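Local coordinates for BLUF domain-containing protein (Acinetobacter baumannii, PDB 6W6Z) that probably senses blue light through a bound flavin, as other photoreceptors of the BLUF family do, at residues 5-10 with 49-54. Residues are numbered along the deposited sequence; the frame is centred on the assembly and turned at random.
Sequences LCYASQ and FFQCLE. With FMN (flavin mononucleotide), chain B.
Tyr7 and Gln51 stand side by side on one face of the sheet and point the same way, the phenol ring and the amide turned 74° apart. The hydroxyl Tyr7 OH donates to Gln51 OE1 at 2.8 Å, but it approaches from above the carbonyl plane, 39° out of it, while Gln51 OE1 in turn sits at the edge of the ring. Nearer the strands, Gln51 CB packs 3.5 Å from Tyr7 CE2. With CG anti to the backbone N (chi1 -168°) and the chain extended beyond it, the glutamine carries its amide to the flavin: Gln51 NE2 donates to FMN N5 at 3.0 Å and weakly to FMN O4. Bonds at both ends of the amide would hold its orientation in this state. The hydrogen-bonded flavin, glutamine and tyrosine are characteristic of the BLUF photoreceptor site; the ferredoxin-like sheet carries them on adjacent antiparallel strands 2-11 and 48-54, the latter the middle one of five. The backbones of Tyr7 and Gln51 are hydrogen-bonded in both directions, as are those of Leu5 with Leu53 and Ser9 with Phe49. On the same face, the Phe49 ring receives the flavin methyl C7M over its centre, 3.8 Å above the plane, and Ser9 OG lies at the ring edge, 3.4 Å from Phe49 CD2; that hydroxyl is hydrogen-bonded to His73. Leu53 CD2 comes within 3.6 Å of FMN O4. On the opposite face Cys6, Ala8, Phe50 and Cys52 make an apolar patch: Cys6 CB meets Phe50 CZ at 3.7 Å, Cys6 SG touches Cys52 CB, and helix 125-134 packs on Phe50 and Cys52.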
ATOM      1  N   LEU A   5      -7.370   4.961   5.293  1.00 21.10           N
ATOM      2  CA  LEU A   5      -6.399   4.596   6.362  1.00 21.03           C
ATOM      3  C   LEU A   5      -5.052   4.426   5.680  1.00 19.80           C
ATOM      4  O   LEU A   5      -4.982   3.673   4.683  1.00 19.17           O
ATOM      5  CB  LEU A   5      -6.833   3.307   7.070  1.00 23.05           C
ATOM      6  CG  LEU A   5      -5.966   2.888   8.267  1.00 21.45           C
ATOM      7  CD1 LEU A   5      -6.792   2.124   9.306  1.00 23.89           C
ATOM      8  CD2 LEU A   5      -4.745   2.082   7.841  1.00 21.44           C
ATOM      9  N   CYS A   6      -4.018   5.061   6.218  1.00 20.12           N
ATOM     10  CA  CYS A   6      -2.656   5.031   5.639  1.00 19.55           C
ATOM     11  C   CYS A   6      -1.702   4.530   6.712  1.00 19.74           C
ATOM     12  O   CYS A   6      -1.815   4.968   7.878  1.00 18.40           O
ATOM     13  CB  CYS A   6      -2.188   6.398   5.124  1.00 22.00           C
ATOM     14  SG  CYS A   6      -3.266   7.106   3.842  1.00 25.30           S
ATOM     15  N   TYR A   7      -0.751   3.704   6.316  1.00 17.60           N
ATOM     16  CA  TYR A   7       0.319   3.251   7.215  1.00 17.50           C
ATOM     17  C   TYR A   7       1.558   2.978   6.389  1.00 19.07           C
ATOM     18  O   TYR A   7       1.528   2.798   5.160  1.00 15.93           O
ATOM     19  CB  TYR A   7      -0.147   2.046   8.043  1.00 17.47           C
ATOM     20  CG  TYR A   7      -0.132   0.782   7.229  1.00 17.51           C
ATOM     21  CD1 TYR A   7       1.032   0.037   7.108  1.00 16.61           C
ATOM     22  CD2 TYR A   7      -1.243   0.399   6.490  1.00 18.11           C
ATOM     23  CE1 TYR A   7       1.074  -1.089   6.296  1.00 17.97           C
ATOM     24  CE2 TYR A   7      -1.215  -0.744   5.698  1.00 19.12           C
ATOM     25  CZ  TYR A   7      -0.045  -1.477   5.589  1.00 18.02           C
ATOM     26  OH  TYR A   7       0.009  -2.556   4.759  1.00 20.27           O
ATOM     27  N   ALA A   8       2.681   2.927   7.089  1.00 19.35           N
ATOM     28  CA  ALA A   8       3.930   2.495   6.469  1.00 18.94           C
ATOM     29  C   ALA A   8       4.507   1.366   7.332  1.00 17.30           C
ATOM     30  O   ALA A   8       4.123   1.220   8.533  1.00 16.93           O
ATOM     31  CB  ALA A   8       4.869   3.673   6.281  1.00 21.11           C
ATOM     32  N   SER A   9       5.316   0.517   6.724  1.00 17.14           N
ATOM     33  CA  SER A   9       5.877  -0.693   7.393  1.00 19.41           C
ATOM     34  C   SER A   9       7.249  -1.014   6.803  1.00 18.60           C
ATOM     35  O   SER A   9       7.572  -0.535   5.706  1.00 18.22           O
ATOM     36  CB  SER A   9       4.964  -1.893   7.255  1.00 18.63           C
ATOM     37  OG  SER A   9       4.919  -2.316   5.900  1.00 16.73           O
ATOM     38  N   GLN A  10       8.027  -1.794   7.539  1.00 18.58           N
ATOM     39  CA  GLN A  10       9.320  -2.336   7.053  1.00 20.41           C
ATOM     40  C   GLN A  10       9.068  -3.722   6.462  1.00 19.74           C
ATOM     41  O   GLN A  10       8.353  -4.576   7.067  1.00 17.18           O
ATOM     42  CB  GLN A  10      10.330  -2.373   8.197  1.00 20.95           C
ATOM     43  CG  GLN A  10      11.737  -2.670   7.707  1.00 24.18           C
ATOM     44  CD  GLN A  10      12.376  -1.514   6.969  1.00 29.40           C
ATOM     45  OE1 GLN A  10      11.892  -0.396   7.003  1.00 35.30           O
ATOM     46  NE2 GLN A  10      13.499  -1.766   6.318  1.00 29.28           N
ATOM     47  N   PHE A  49       7.084  -0.583   2.873  1.00 17.22           N
ATOM     48  CA  PHE A  49       5.763  -0.374   2.237  1.00 17.34           C
ATOM     49  C   PHE A  49       5.115   0.912   2.729  1.00 17.82           C
ATOM     50  O   PHE A  49       5.276   1.365   3.852  1.00 18.91           O
ATOM     51  CB  PHE A  49       4.837  -1.536   2.566  1.00 15.66           C
ATOM     52  CG  PHE A  49       5.257  -2.879   2.068  1.00 17.11           C
ATOM     53  CD1 PHE A  49       5.055  -3.234   0.727  1.00 16.20           C
ATOM     54  CD2 PHE A  49       5.791  -3.826   2.938  1.00 16.26           C
ATOM     55  CE1 PHE A  49       5.369  -4.509   0.288  1.00 16.94           C
ATOM     56  CE2 PHE A  49       6.148  -5.084   2.471  1.00 18.97           C
ATOM     57  CZ  PHE A  49       5.918  -5.429   1.146  1.00 18.73           C
ATOM     58  N   PHE A  50       4.235   1.420   1.897  1.00 17.29           N
ATOM     59  CA  PHE A  50       3.247   2.437   2.271  1.00 15.70           C
ATOM     60  C   PHE A  50       1.945   1.919   1.703  1.00 16.04           C
ATOM     61  O   PHE A  50       1.992   1.452   0.558  1.00 15.39           O
ATOM     62  CB  PHE A  50       3.587   3.827   1.737  1.00 15.65           C
ATOM     63  CG  PHE A  50       2.427   4.788   1.887  1.00 16.59           C
ATOM     64  CD1 PHE A  50       1.361   4.791   0.990  1.00 16.66           C
ATOM     65  CD2 PHE A  50       2.338   5.596   3.008  1.00 18.21           C
ATOM     66  CE1 PHE A  50       0.276   5.635   1.171  1.00 18.19           C
ATOM     67  CE2 PHE A  50       1.258   6.464   3.179  1.00 20.96           C
ATOM     68  CZ  PHE A  50       0.215   6.458   2.281  1.00 18.65           C
ATOM     69  N   GLN A  51       0.884   1.880   2.493  1.00 17.08           N
ATOM     70  CA  GLN A  51      -0.409   1.474   1.928  1.00 17.07           C
ATOM     71  C   GLN A  51      -1.487   2.461   2.330  1.00 17.86           C
ATOM     72  O   GLN A  51      -1.510   2.942   3.486  1.00 18.57           O
ATOM     73  CB  GLN A  51      -0.767   0.052   2.335  1.00 17.91           C
ATOM     74  CG  GLN A  51      -1.937  -0.482   1.545  1.00 18.94           C
ATOM     75  CD  GLN A  51      -2.253  -1.925   1.840  1.00 19.15           C
ATOM     76  OE1 GLN A  51      -2.143  -2.377   2.984  1.00 22.01           O
ATOM     77  NE2 GLN A  51      -2.602  -2.672   0.794  1.00 19.47           N
ATOM     78  N   CYS A  52      -2.419   2.696   1.421  1.00 17.53           N
ATOM     79  CA  CYS A  52      -3.659   3.432   1.721  1.00 22.34           C
ATOM     80  C   CYS A  52      -4.832   2.517   1.385  1.00 22.12           C
ATOM     81  O   CYS A  52      -4.801   1.895   0.308  1.00 20.29           O
ATOM     82  CB  CYS A  52      -3.574   4.759   0.974  1.00 28.32           C
ATOM     83  SG  CYS A  52      -5.175   5.539   0.673  1.00 39.52           S
ATOM     84  N   LEU A  53      -5.755   2.330   2.339  1.00 20.04           N
ATOM     85  CA  LEU A  53      -6.998   1.550   2.190  1.00 21.41           C
ATOM     86  C   LEU A  53      -8.180   2.518   2.208  1.00 21.86           C
ATOM     87  O   LEU A  53      -8.221   3.381   3.118  1.00 21.45           O
ATOM     88  CB  LEU A  53      -7.119   0.549   3.340  1.00 22.22           C
ATOM     89  CG  LEU A  53      -5.936  -0.414   3.534  1.00 21.94           C
ATOM     90  CD1 LEU A  53      -6.097  -1.201   4.822  1.00 21.84           C
ATOM     91  CD2 LEU A  53      -5.818  -1.344   2.342  1.00 23.56           C
ATOM     92  N   GLU A  54      -9.135   2.341   1.300  1.00 22.56           N
ATOM     93  CA  GLU A  54     -10.365   3.176   1.239  1.00 25.53           C
ATOM     94  C   GLU A  54     -11.591   2.277   1.277  1.00 27.28           C
ATOM     95  O   GLU A  54     -11.625   1.327   0.463  1.00 28.70           O
ATOM     96  CB  GLU A  54     -10.486   3.969  -0.071  1.00 29.77           C
ATOM     97  CG  GLU A  54      -9.435   5.018  -0.279  1.00 31.68           C
ATOM     98  CD  GLU A  54      -9.414   5.662  -1.674  1.00 32.74           C
ATOM     99  OE1 GLU A  54     -10.004   5.116  -2.622  1.00 42.77           O
ATOM    100  OE2 GLU A  54      -8.778   6.691  -1.815  1.00 35.50           O
TER
HETATM  101  N1  FMN B 201      -4.802  -8.330   2.198  1.00 20.53           N
HETATM  102  C2  FMN B 201      -5.935  -7.827   1.678  1.00 23.19           C
HETATM  103  O2  FMN B 201      -6.971  -8.564   1.704  1.00 22.76           O
HETATM  104  N3  FMN B 201      -6.025  -6.545   1.266  1.00 20.03           N
HETATM  105  C4  FMN B 201      -4.978  -5.705   1.268  1.00 20.24           C
HETATM  106  O4  FMN B 201      -5.045  -4.548   0.860  1.00 19.85           O
HETATM  107  C4A FMN B 201      -3.699  -6.203   1.758  1.00 18.76           C
HETATM  108  N5  FMN B 201      -2.606  -5.471   1.787  1.00 18.16           N
HETATM  109  C5A FMN B 201      -1.482  -6.004   2.328  1.00 18.46           C
HETATM  110  C6  FMN B 201      -0.350  -5.221   2.340  1.00 17.64           C
HETATM  111  C7  FMN B 201       0.822  -5.691   2.908  1.00 19.16           C
HETATM  112  C7M FMN B 201       2.020  -4.794   2.873  1.00 18.43           C
HETATM  113  C8  FMN B 201       0.938  -7.087   3.365  1.00 17.95           C
HETATM  114  C8M FMN B 201       2.271  -7.561   3.925  1.00 18.66           C
HETATM  115  C9  FMN B 201      -0.206  -7.867   3.354  1.00 18.75           C
HETATM  116  C9A FMN B 201      -1.389  -7.377   2.813  1.00 19.37           C
HETATM  117  N10 FMN B 201      -2.536  -8.156   2.724  1.00 19.94           N
HETATM  118  C10 FMN B 201      -3.692  -7.583   2.232  1.00 19.66           C
HETATM  119  C1' FMN B 201      -2.586  -9.591   3.165  1.00 23.39           C
HETATM  120  C2' FMN B 201      -3.145  -9.860   4.544  1.00 25.96           C
HETATM  121  O2' FMN B 201      -2.158  -9.483   5.518  1.00 24.35           O
HETATM  122  C3' FMN B 201      -3.440 -11.379   4.646  1.00 34.49           C
HETATM  123  O3' FMN B 201      -2.351 -12.164   4.146  1.00 31.72           O
HETATM  124  C4' FMN B 201      -4.620 -11.822   3.805  1.00 40.50           C
HETATM  125  O4' FMN B 201      -5.776 -11.018   4.131  1.00 44.82           O
HETATM  126  C5' FMN B 201      -4.962 -13.307   4.086  1.00 52.21           C
HETATM  127  O5' FMN B 201      -5.364 -13.554   5.451  1.00 56.75           O
HETATM  128  P   FMN B 201      -5.868 -15.024   5.998  1.00 61.03           P
HETATM  129  O1P FMN B 201      -4.595 -15.640   6.548  1.00 66.53           O
HETATM  130  O2P FMN B 201      -6.908 -14.626   7.031  1.00 61.78           O
HETATM  131  O3P FMN B 201      -6.422 -15.792   4.811  1.00 65.04           O